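Long-range contacts in outer membrane porin protein 32 (Delftia acidovorans, PDB 2FGQ), which forms anion-selective channels across the bacterial outer membrane as a homotrimeric porin and can bind D-malate: residues G8-V14 with V326-F332; S32-T36 with A109-G113; A123-D129 with Q192-G198; G153-D157 with G169-G173. All blocks are in the same frame, centred on the assembly; numbering follows the deposited sequence.

Interaction 1 of 4, residues G8-V14 with V326-F332; sequences GIVDTNV and VGIRHAF. With SO4 (sulfate ion), chain F.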
loop_
_atom_site.group_PDB
_atom_site.type_symbol
_atom_site.label_atom_id
_atom_site.label_comp_id
_atom_site.label_asym_id
_atom_site.label_seq_id
_atom_site.Cartn_x
_atom_site.Cartn_y
_atom_site.Cartn_z
ATOM N N GLY A 8 -10.503 12.453 0.969
ATOM C CA GLY A 8 -9.091 12.676 1.101
ATOM C C GLY A 8 -8.722 14.124 1.057
ATOM O O GLY A 8 -9.565 15.021 0.926
ATOM N N ILE A 9 -7.422 14.325 1.217
ATOM C CA ILE A 9 -6.785 15.633 1.141
ATOM C C ILE A 9 -5.425 15.458 0.508
ATOM O O ILE A 9 -4.645 14.629 0.932
ATOM C CB ILE A 9 -6.598 16.331 2.539
ATOM C CG1 ILE A 9 -7.910 16.420 3.307
ATOM C CG2 ILE A 9 -5.957 17.689 2.354
ATOM C CD1 ILE A 9 -7.796 17.042 4.682
ATOM N N VAL A 10 -5.122 16.286 -0.489
ATOM C CA VAL A 10 -3.746 16.412 -0.960
ATOM C C VAL A 10 -3.289 17.845 -0.619
ATOM O O VAL A 10 -3.838 18.824 -1.131
ATOM C CB VAL A 10 -3.560 16.120 -2.458
ATOM C CG1 VAL A 10 -2.096 16.185 -2.789
ATOM C CG2 VAL A 10 -4.117 14.773 -2.814
ATOM N N ASP A 11 -2.310 17.921 0.252
ATOM C CA ASP A 11 -1.737 19.181 0.728
ATOM C C ASP A 11 -0.239 19.073 0.446
ATOM O O ASP A 11 0.462 18.226 1.021
ATOM C CB ASP A 11 -2.035 19.363 2.215
ATOM C CG ASP A 11 -1.398 20.582 2.806
ATOM O OD1 ASP A 11 -0.247 20.929 2.415
ATOM O OD2 ASP A 11 -1.984 21.211 3.719
ATOM N N THR A 12 0.223 19.892 -0.504
ATOM C CA THR A 12 1.610 19.883 -0.952
ATOM C C THR A 12 2.111 21.311 -0.991
ATOM O O THR A 12 1.364 22.235 -1.321
ATOM C CB THR A 12 1.705 19.164 -2.309
ATOM O OG1 THR A 12 1.260 17.826 -2.132
ATOM C CG2 THR A 12 3.123 19.019 -2.810
ATOM N N ASN A 13 3.381 21.467 -0.638
ATOM C CA ASN A 13 3.949 22.800 -0.435
ATOM C C ASN A 13 5.384 22.889 -0.946
ATOM O O ASN A 13 6.039 21.901 -1.227
ATOM C CB ASN A 13 3.880 23.245 1.060
ATOM C CG ASN A 13 4.508 22.215 2.011
ATOM O OD1 ASN A 13 5.699 21.869 1.869
ATOM N ND2 ASN A 13 3.730 21.732 2.997
ATOM N N VAL A 14 5.862 24.116 -1.041
ATOM C CA VAL A 14 7.282 24.393 -1.029
ATOM C C VAL A 14 7.638 24.841 0.394
ATOM O O VAL A 14 6.876 25.541 1.043
ATOM C CB VAL A 14 7.675 25.443 -2.095
ATOM C CG1 VAL A 14 9.098 25.834 -1.955
ATOM C CG2 VAL A 14 7.425 24.888 -3.490
ATOM N N VAL A 326 4.732 27.309 1.938
ATOM C CA VAL A 326 3.666 27.901 1.142
ATOM C C VAL A 326 3.124 26.776 0.259
ATOM O O VAL A 326 3.885 26.123 -0.419
ATOM C CB VAL A 326 4.202 29.045 0.264
ATOM C CG1 VAL A 326 3.153 29.554 -0.700
ATOM C CG2 VAL A 326 4.694 30.217 1.141
ATOM N N GLY A 327 1.819 26.612 0.243
ATOM C CA GLY A 327 1.237 25.436 -0.385
ATOM C C GLY A 327 -0.229 25.558 -0.728
ATOM O O GLY A 327 -0.849 26.613 -0.615
ATOM N N ILE A 328 -0.764 24.434 -1.193
ATOM C CA ILE A 328 -2.155 24.298 -1.564
ATOM C C ILE A 328 -2.674 23.072 -0.840
ATOM O O ILE A 328 -1.994 22.037 -0.747
ATOM C CB ILE A 328 -2.318 24.172 -3.112
ATOM C CG1 ILE A 328 -3.796 24.007 -3.512
ATOM C CG2 ILE A 328 -1.521 23.047 -3.715
ATOM C CD1 ILE A 328 -4.074 24.213 -4.990
ATOM N N ARG A 329 -3.901 23.197 -0.352
ATOM C CA ARG A 329 -4.599 22.064 0.239
ATOM C C ARG A 329 -5.878 21.848 -0.554
ATOM O O ARG A 329 -6.690 22.761 -0.698
ATOM C CB ARG A 329 -4.918 22.413 1.690
ATOM C CG ARG A 329 -5.865 21.454 2.339
ATOM C CD ARG A 329 -7.107 22.253 2.762
ATOM N NE ARG A 329 -6.727 22.526 4.047
ATOM C CZ ARG A 329 -7.059 23.493 4.940
ATOM N NH1 ARG A 329 -7.890 24.559 4.791
ATOM N NH2 ARG A 329 -6.487 23.333 6.111
ATOM N N HIS A 330 -6.079 20.636 -1.047
ATOM C CA HIS A 330 -7.256 20.297 -1.824
ATOM C C HIS A 330 -7.914 19.072 -1.192
ATOM O O HIS A 330 -7.342 17.973 -1.186
ATOM C CB HIS A 330 -6.935 20.003 -3.268
ATOM C CG HIS A 330 -8.151 19.722 -4.065
ATOM N ND1 HIS A 330 -8.458 18.483 -4.592
ATOM C CD2 HIS A 330 -9.189 20.528 -4.370
ATOM C CE1 HIS A 330 -9.635 18.563 -5.206
ATOM N NE2 HIS A 330 -10.080 19.797 -5.111
ATOM N N ALA A 331 -9.120 19.275 -0.705
ATOM C CA ALA A 331 -9.927 18.197 -0.108
ATOM C C ALA A 331 -10.876 17.645 -1.144
ATOM O O ALA A 331 -11.339 18.375 -2.020
ATOM C CB ALA A 331 -10.726 18.727 1.075
ATOM N N PHE A 332 -11.192 16.354 -1.020
ATOM C CA PHE A 332 -12.164 15.726 -1.897
ATOM C C PHE A 332 -12.990 14.700 -1.137
ATOM O O PHE A 332 -12.652 14.307 -0.009
ATOM C CB PHE A 332 -11.487 15.117 -3.119
ATOM C CG PHE A 332 -10.434 14.087 -2.808
ATOM C CD1 PHE A 332 -10.761 12.730 -2.725
ATOM C CD2 PHE A 332 -9.117 14.440 -2.628
ATOM C CE1 PHE A 332 -9.797 11.778 -2.451
ATOM C CE2 PHE A 332 -8.158 13.476 -2.339
ATOM C CZ PHE A 332 -8.528 12.127 -2.252
ATOM O OXT PHE A 332 -14.040 14.313 -1.685
HETATM S S SO4 F . -7.799 25.772 8.759
HETATM O O1 SO4 F . -8.375 26.302 7.516
HETATM O O2 SO4 F . -7.411 26.883 9.643
HETATM O O3 SO4 F . -8.824 24.979 9.449
HETATM O O4 SO4 F . -6.635 24.927 8.470
#

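Interaction 2 of 4, residues S32-T36 with A109-G113; sequences SGAST and ATGIG. With MLT (D-malate), chain H.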
loop_
_atom_site.group_PDB
_atom_site.type_symbol
_atom_site.label_atom_id
_atom_site.label_comp_id
_atom_site.label_asym_id
_atom_site.label_seq_id
_atom_site.Cartn_x
_atom_site.Cartn_y
_atom_site.Cartn_z
ATOM N N SER A 32 1.587 18.581 3.624
ATOM C CA SER A 32 0.818 18.561 4.849
ATOM C C SER A 32 1.127 19.758 5.755
ATOM O O SER A 32 1.295 19.625 6.973
ATOM C CB SER A 32 1.018 17.206 5.526
ATOM O OG SER A 32 0.483 16.168 4.730
ATOM N N GLY A 33 1.130 20.952 5.160
ATOM C CA GLY A 33 1.401 22.176 5.897
ATOM C C GLY A 33 0.202 22.765 6.602
ATOM O O GLY A 33 0.374 23.423 7.623
ATOM N N ALA A 34 -0.991 22.582 6.040
ATOM C CA ALA A 34 -2.251 23.114 6.592
ATOM C C ALA A 34 -3.138 21.986 7.162
ATOM O O ALA A 34 -3.724 22.125 8.221
ATOM C CB ALA A 34 -3.002 23.919 5.552
ATOM N N SER A 35 -3.234 20.861 6.466
ATOM C CA SER A 35 -3.889 19.643 6.981
ATOM C C SER A 35 -3.079 18.459 6.549
ATOM O O SER A 35 -2.478 18.479 5.476
ATOM C CB SER A 35 -5.292 19.497 6.416
ATOM O OG SER A 35 -6.142 20.566 6.780
ATOM N N THR A 36 -3.086 17.405 7.336
ATOM C CA THR A 36 -2.394 16.204 6.903
ATOM C C THR A 36 -3.054 15.590 5.679
ATOM O O THR A 36 -4.248 15.345 5.655
ATOM C CB THR A 36 -2.284 15.194 8.040
ATOM O OG1 THR A 36 -1.661 15.816 9.182
ATOM C CG2 THR A 36 -1.431 13.992 7.627
ATOM N N ALA A 109 -1.826 20.347 14.572
ATOM C CA ALA A 109 -0.843 19.324 14.815
ATOM C C ALA A 109 -0.147 18.947 13.512
ATOM O O ALA A 109 0.339 17.840 13.385
ATOM C CB ALA A 109 -1.480 18.062 15.480
ATOM N N THR A 110 -0.041 19.882 12.574
ATOM C CA THR A 110 0.727 19.605 11.343
ATOM C C THR A 110 1.416 20.868 10.857
ATOM O O THR A 110 1.142 21.955 11.361
ATOM C CB THR A 110 -0.169 18.974 10.220
ATOM O OG1 THR A 110 0.640 18.462 9.150
ATOM C CG2 THR A 110 -1.042 19.973 9.548
ATOM N N GLY A 111 2.336 20.704 9.910
ATOM C CA GLY A 111 3.073 21.824 9.365
ATOM C C GLY A 111 4.253 22.200 10.241
ATOM O O GLY A 111 4.580 21.503 11.212
ATOM N N ILE A 112 4.919 23.309 9.921
ATOM C CA ILE A 112 5.964 23.878 10.857
ATOM C C ILE A 112 5.375 24.591 12.114
ATOM O O ILE A 112 6.025 24.877 13.138
ATOM C CB ILE A 112 6.895 24.878 10.094
ATOM C CG1 ILE A 112 6.102 26.001 9.420
ATOM C CG2 ILE A 112 7.757 24.174 9.117
ATOM C CD1 ILE A 112 7.006 27.117 8.933
ATOM N N GLY A 113 4.159 25.001 12.052
ATOM C CA GLY A 113 3.629 25.802 13.134
ATOM C C GLY A 113 3.166 25.145 14.410
ATOM O O GLY A 113 2.875 25.880 15.324
HETATM C C1 MLT H . -3.393 13.979 12.438
HETATM O O1 MLT H . -3.052 14.790 11.429
HETATM O O2 MLT H . -4.629 13.629 12.649
HETATM C C2 MLT H . -2.426 13.461 13.437
HETATM O O3 MLT H . -1.201 13.150 12.826
HETATM C C3 MLT H . -2.323 14.472 14.570
HETATM C C4 MLT H . -3.744 14.847 14.937
HETATM O O4 MLT H . -4.710 14.975 14.058
HETATM O O5 MLT H . -4.084 15.049 16.149
HETATM O O HOH W 1 1.235 15.990 9.311
#

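Interaction 3 of 4, residues A123-D129 with Q192-G198; sequences AGQGADD and QKTAVGG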
loop_
_atom_site.group_PDB
_atom_site.type_symbol
_atom_site.label_atom_id
_atom_site.label_comp_id
_atom_site.label_asym_id
_atom_site.label_seq_id
_atom_site.Cartn_x
_atom_site.Cartn_y
_atom_site.Cartn_z
ATOM N N ALA A 123 13.168 9.686 23.486
ATOM C CA ALA A 123 13.576 8.592 22.586
ATOM C C ALA A 123 13.125 7.213 23.089
ATOM O O ALA A 123 13.851 6.193 23.032
ATOM C CB ALA A 123 15.112 8.622 22.305
ATOM N N GLY A 124 11.877 7.162 23.542
ATOM C CA GLY A 124 11.231 5.889 23.805
ATOM C C GLY A 124 11.243 4.987 22.581
ATOM O O GLY A 124 11.240 5.443 21.429
ATOM N N GLN A 125 11.247 3.697 22.853
ATOM C CA GLN A 125 11.402 2.660 21.832
ATOM C C GLN A 125 10.092 2.027 21.329
ATOM O O GLN A 125 10.114 1.082 20.496
ATOM C CB GLN A 125 12.333 1.581 22.403
ATOM C CG GLN A 125 13.726 2.083 22.673
ATOM C CD GLN A 125 14.549 1.106 23.473
ATOM O OE1 GLN A 125 14.315 0.950 24.673
ATOM N NE2 GLN A 125 15.455 0.407 22.810
ATOM N N GLY A 126 8.967 2.523 21.829
ATOM C CA GLY A 126 7.642 2.074 21.407
ATOM C C GLY A 126 7.283 2.602 20.022
ATOM O O GLY A 126 7.917 3.507 19.524
ATOM N N ALA A 127 6.229 2.058 19.444
ATOM C CA ALA A 127 5.788 2.448 18.093
ATOM C C ALA A 127 5.190 3.850 18.085
ATOM O O ALA A 127 5.293 4.567 17.077
ATOM C CB ALA A 127 4.757 1.448 17.596
ATOM N N ASP A 128 4.597 4.262 19.212
ATOM C CA ASP A 128 3.827 5.505 19.253
ATOM C C ASP A 128 4.122 6.293 20.532
ATOM O O ASP A 128 3.223 6.729 21.259
ATOM C CB ASP A 128 2.334 5.217 19.122
ATOM C CG ASP A 128 1.976 4.635 17.772
ATOM O OD1 ASP A 128 2.017 5.411 16.744
ATOM O OD2 ASP A 128 1.702 3.417 17.645
ATOM N N ASP A 129 5.411 6.518 20.758
ATOM C CA ASP A 129 5.842 7.279 21.948
ATOM C C ASP A 129 5.728 8.770 21.786
ATOM O O ASP A 129 6.180 9.525 22.659
ATOM C CB ASP A 129 7.241 6.846 22.363
ATOM C CG ASP A 129 7.224 5.637 23.262
ATOM O OD1 ASP A 129 6.170 5.358 23.907
ATOM O OD2 ASP A 129 8.245 4.926 23.400
ATOM N N GLN A 192 1.337 5.411 29.000
ATOM C CA GLN A 192 1.796 4.356 28.088
ATOM C C GLN A 192 2.950 3.607 28.722
ATOM O O GLN A 192 3.710 4.160 29.511
ATOM C CB GLN A 192 2.219 4.902 26.711
ATOM C CG GLN A 192 1.124 5.429 25.962
ATOM C CD GLN A 192 1.481 6.008 24.575
ATOM O OE1 GLN A 192 0.734 6.841 24.078
ATOM N NE2 GLN A 192 2.561 5.520 23.934
ATOM N N LYS A 193 3.057 2.329 28.383
ATOM C CA LYS A 193 4.233 1.549 28.748
ATOM C C LYS A 193 5.228 1.591 27.583
ATOM O O LYS A 193 4.868 1.378 26.437
ATOM C CB LYS A 193 3.847 0.111 29.061
ATOM C CG LYS A 193 2.944 -0.059 30.265
ATOM C CD LYS A 193 3.667 0.243 31.552
ATOM C CE LYS A 193 2.807 0.108 32.793
ATOM N NZ LYS A 193 3.698 0.228 34.025
ATOM N N THR A 194 6.492 1.785 27.903
ATOM C CA THR A 194 7.534 1.793 26.916
ATOM C C THR A 194 8.866 1.340 27.464
ATOM O O THR A 194 8.941 0.760 28.548
ATOM C CB THR A 194 7.568 3.147 26.240
ATOM O OG1 THR A 194 8.382 3.074 25.042
ATOM C CG2 THR A 194 8.098 4.281 27.117
ATOM N N ALA A 195 9.915 1.593 26.698
ATOM C CA ALA A 195 11.287 1.381 27.147
ATOM C C ALA A 195 12.140 2.517 26.644
ATOM O O ALA A 195 11.878 3.050 25.569
ATOM C CB ALA A 195 11.837 0.006 26.669
ATOM N N VAL A 196 13.180 2.851 27.395
ATOM C CA VAL A 196 14.182 3.818 26.956
ATOM C C VAL A 196 15.512 3.161 27.203
ATOM O O VAL A 196 15.791 2.692 28.322
ATOM C CB VAL A 196 14.087 5.095 27.790
ATOM C CG1 VAL A 196 15.236 6.018 27.367
ATOM C CG2 VAL A 196 12.722 5.763 27.614
ATOM N N GLY A 197 16.325 3.060 26.159
ATOM C CA GLY A 197 17.574 2.329 26.273
ATOM C C GLY A 197 17.467 0.890 26.747
ATOM O O GLY A 197 18.394 0.386 27.380
ATOM N N GLY A 198 16.357 0.217 26.442
ATOM C CA GLY A 198 16.103 -1.131 26.866
ATOM C C GLY A 198 15.591 -1.309 28.285
ATOM O O GLY A 198 15.432 -2.427 28.741
HETATM O O HOH W 2 15.989 4.745 23.793
HETATM O O HOH W 3 4.544 3.337 24.346
#

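Interaction 4 of 4, residues G153-D157 with G169-G173; sequences GYAFD and GRYIG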
loop_
_atom_site.group_PDB
_atom_site.type_symbol
_atom_site.label_atom_id
_atom_site.label_comp_id
_atom_site.label_asym_id
_atom_site.label_seq_id
_atom_site.Cartn_x
_atom_site.Cartn_y
_atom_site.Cartn_z
ATOM N N GLY A 153 -9.830 5.210 26.535
ATOM C CA GLY A 153 -9.202 4.226 25.668
ATOM C C GLY A 153 -8.280 3.304 26.420
ATOM O O GLY A 153 -7.680 3.678 27.430
ATOM N N TYR A 154 -8.186 2.086 25.907
ATOM C CA TYR A 154 -7.274 1.058 26.371
ATOM C C TYR A 154 -6.658 0.421 25.121
ATOM O O TYR A 154 -7.376 0.006 24.264
ATOM C CB TYR A 154 -7.982 -0.044 27.196
ATOM C CG TYR A 154 -6.978 -0.993 27.779
ATOM C CD1 TYR A 154 -6.376 -0.715 29.006
ATOM C CD2 TYR A 154 -6.569 -2.133 27.089
ATOM C CE1 TYR A 154 -5.406 -1.570 29.545
ATOM C CE2 TYR A 154 -5.611 -2.986 27.618
ATOM C CZ TYR A 154 -5.028 -2.693 28.846
ATOM O OH TYR A 154 -4.063 -3.535 29.384
ATOM N N ALA A 155 -5.349 0.362 25.071
ATOM C CA ALA A 155 -4.664 -0.355 23.991
ATOM C C ALA A 155 -3.859 -1.458 24.618
ATOM O O ALA A 155 -3.073 -1.236 25.520
ATOM C CB ALA A 155 -3.753 0.528 23.132
ATOM N N PHE A 156 -4.029 -2.653 24.078
ATOM C CA PHE A 156 -3.325 -3.822 24.528
ATOM C C PHE A 156 -1.851 -3.835 24.089
ATOM O O PHE A 156 -1.519 -3.574 22.942
ATOM C CB PHE A 156 -3.988 -5.078 23.954
ATOM C CG PHE A 156 -5.418 -5.274 24.367
ATOM C CD1 PHE A 156 -6.445 -4.769 23.615
ATOM C CD2 PHE A 156 -5.729 -6.012 25.489
ATOM C CE1 PHE A 156 -7.761 -4.970 23.988
ATOM C CE2 PHE A 156 -7.064 -6.211 25.886
ATOM C CZ PHE A 156 -8.076 -5.685 25.145
ATOM N N ASP A 157 -0.980 -4.211 24.999
ATOM C CA ASP A 157 0.426 -4.396 24.708
ATOM C C ASP A 157 0.746 -5.685 23.996
ATOM O O ASP A 157 1.706 -5.732 23.225
ATOM C CB ASP A 157 1.258 -4.319 25.985
ATOM C CG ASP A 157 0.742 -5.208 27.057
ATOM O OD1 ASP A 157 1.216 -6.377 27.216
ATOM O OD2 ASP A 157 -0.205 -4.837 27.779
ATOM N N GLY A 169 3.757 -0.564 24.515
ATOM C CA GLY A 169 2.638 -0.160 23.696
ATOM C C GLY A 169 1.308 -0.078 24.400
ATOM O O GLY A 169 0.335 0.428 23.846
ATOM N N ARG A 170 1.228 -0.558 25.631
ATOM C CA ARG A 170 0.003 -0.403 26.390
ATOM C C ARG A 170 -0.333 1.079 26.514
ATOM O O ARG A 170 0.544 1.891 26.741
ATOM C CB ARG A 170 0.139 -1.041 27.770
ATOM C CG ARG A 170 -1.161 -1.095 28.545
ATOM C CD ARG A 170 -1.018 -1.546 29.943
ATOM N NE ARG A 170 -0.582 -2.918 29.979
ATOM C CZ ARG A 170 -0.116 -3.538 31.058
ATOM N NH1 ARG A 170 0.024 -2.876 32.205
ATOM N NH2 ARG A 170 0.204 -4.833 30.976
ATOM N N TYR A 171 -1.610 1.389 26.377
ATOM C CA TYR A 171 -2.165 2.732 26.610
ATOM C C TYR A 171 -3.357 2.615 27.501
ATOM O O TYR A 171 -4.214 1.771 27.288
ATOM C CB TYR A 171 -2.608 3.405 25.303
ATOM C CG TYR A 171 -3.353 4.707 25.447
ATOM C CD1 TYR A 171 -4.741 4.721 25.585
ATOM C CD2 TYR A 171 -2.689 5.913 25.439
ATOM C CE1 TYR A 171 -5.453 5.905 25.734
ATOM C CE2 TYR A 171 -3.389 7.130 25.615
ATOM C CZ TYR A 171 -4.782 7.103 25.768
ATOM O OH TYR A 171 -5.499 8.270 25.856
ATOM N N ILE A 172 -3.417 3.483 28.498
ATOM C CA ILE A 172 -4.647 3.663 29.281
ATOM C C ILE A 172 -4.830 5.165 29.458
ATOM O O ILE A 172 -3.910 5.844 29.888
ATOM C CB ILE A 172 -4.571 2.982 30.641
ATOM C CG1 ILE A 172 -5.866 3.172 31.435
ATOM C CG2 ILE A 172 -3.454 3.504 31.441
ATOM C CD1 ILE A 172 -7.012 2.716 30.765
ATOM N N GLY A 173 -5.970 5.701 29.097
ATOM C CA GLY A 173 -6.091 7.141 29.171
ATOM C C GLY A 173 -7.468 7.608 28.806
ATOM O O GLY A 173 -8.310 6.853 28.362
HETATM O O HOH W 4 0.890 -7.783 29.436
#

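Interaction 1 of 4, residues G8-V14 with V326-F332
The ring of Phe-332 lies flat on the backbone of Gly-8, whose CA sits 3.7 Å from the ring centroid in a CH-pi contact over one face. CG stands between the backbone N and the carbonyl carbon (chi1 58°), the torsion that folds the ring back over the neighbouring strand, and Val-10 CG2 meets its edge at CE2. A side chain at Gly-8 would run into the ring, and a CB on Gly-327 would collide with Asn-13 CB. A leucine in place of Phe-332 would probably leave Gly-8 without its flat cover and Phe-55 of a second subunit without its stacking partner. Eight backbone hydrogen bonds, from Gly-8 with Phe-332 to Val-14 with Val-326, join the antiparallel first and last strands and close the 16-stranded porin barrel. Val-10, Thr-12 and Ile-328 pack on Val-79 of that second subunit. On the face bearing Ile-9, Asp-11 and Arg-329 the side chains meet more loosely across the strands, and acid and base do not pair. Asp-11 OD2 comes no nearer to Arg-329 than 3.8 Å, at CB; its carboxylate is bound by Tyr-289 and backbone N-H groups of residues 33-35. The bent Arg-329 chain carries its guanidinium edge to a sulfate ion, probably from the crystallisation liquor, NH2 to O4 at 2.9 Å and NH1 to O1 at 3.3 Å; NH2 also bonds to Ser-35 OG.

Interaction 2 of 4, residues S32-T36 with A109-G113
The loop between helix 96-101 and strand 133-134 folds into the barrel and meets the wall at a break in strand 26-48, beside the D-malate pocket, where Thr-110 touches Ser-32 and Thr-36. Its hydroxyl OG1 donates to Ser-32 O at 2.6 Å, the donor tilted 18° from the carbonyl plane. With OG1 anti to the backbone N (chi1 -168°), the other branch, CG2, is directed against the backbone of the wall, 3.8 Å from Ser-35 CA and close to Ala-34 O. Gly-111 follows closely: its CA makes a CA-H...O contact of 3.6 Å with Gly-33 O, and a CB there would collide with that oxygen. Thr-36 OG1 lies 3.5 Å from Thr-110 OG1 as the two side chains slant past each other, and a water donates to both. Thr-36 OG1 in turn donates to malate O1 at 2.8 Å, which makes Thr-110 and the water second-shell partners of a ligand-binding hydroxyl. On the loop side Ala-109 CB packs 3.8 Å from malate C3, while Arg-75, Thr-102 and Arg-133 complete the polar grip on the anion. An inward-folded loop held to the barrel wall, narrowing the channel beside the malate site, is the constriction arrangement typical of trimeric porins.

Interaction 3 of 4, residues A123-D129 with Q192-G198
Gln-125 lays its side chain along the end of strand 183-196, its CB and CG over Ala-195 O and its OE1 3.3 Å from Ala-195 CB. Extended beyond CG, it carries OE1 to the turn that follows, where Gly-198 N donates to it at 2.8 Å. The backbone N of Gln-125 donates to Ala-195 O at 2.9 Å, nearly along the C=O axis, and Gly-124 CA leans on the same oxygen. Centrally, Asp-129 and Thr-194 meet from opposite directions. Thr-194 OG1, anti to the backbone N (chi1 -166°), donates to Asp-129 OD2 over a very short 2.5 Å; Gly-126 N also donates to OD2, from above the carboxylate plane. That second bond lies within the loop, which folds round the aspartate, and a CB on Gly-124 would collide with OD2. At the far end Gln-192 NE2 reaches Asp-128 O at 3.0 Å in an almost straight bond (172°); the oxygen lies in the amide plane, although NE2 stands well above the carbonyl plane. A water ties Asp-129 OD1 to Gln-192 NE2 and Lys-193 O, and a second joins Ala-123 O to Gly-197 N. The loop is thereby attached to the barrel wall chiefly by directed polar bonds. The donors at both oxygens are consistent with an ionised Asp-129, although the exact length of the very short Thr-194 bond is doubtful.

Interaction 4 of 4, residues G153-D157 with G169-G173
Four backbone hydrogen bonds pair Gly-153 with Gly-173 and Ala-155 with Tyr-171, joining the antiparallel barrel strands 148-155 and 171-179 beside their connecting loop. Apolar contacts occupy both faces. On one, Ile-172 CD1 touches the edge of the Tyr-154 ring at CD1, 3.9 Å away; on the other, Ala-155 CB rests on Tyr-171 CB at 3.8 Å. The Tyr-171 ring runs with its edge along Gly-153, where a CB would be tight against CE1, and its hydroxyl bonds to Thr-97. Charge pairing lies where the strands give way to the loop. Arg-170 grips Asp-157 side-on, NE at 2.9 Å and NH2 at 3.2 Å, both on OD2 from the same face of the carboxylate, whose plane is turned 57° from the guanidinium. A bend at CG-CD (chi3 -65°) brings NE round to the acid, with Tyr-154 OH passing 3.6 Å from NE. Replacing Arg-170 with a methionine would probably leave the Asp-157 carboxylate without its cationic mate and freer to turn. Asp-157 OD1 takes bonds from a water and from Lys-159 N. Both carboxylate oxygens thus have donors, consistent with a charged aspartate, and the salt bridge ties the two ends of the loop together.

In the fold
Interaction 1 closes the barrel, and the other three are nested within the chain it spans. It touches interaction 2 directly: Arg-329 NH2 lies 2.9 Å from Ser-35 OG and Asp-11 O 2.9 Å from Ser-32 N, so the closing strands are bonded to the wall segment that carries the malate-binding Thr-36. Interactions 3 and 4 lie across the chain's centre from interaction 1, with centres about 32 and 33 Å from its own. They adjoin each other through neighbouring strands, Lys-193 O being 3.0 Å from Gly-169 N. Interactions 2 and 3, centres about 25 Å apart, fasten the same inward loop at two places, and the Asp-128 side chain is about 9 Å from the malate.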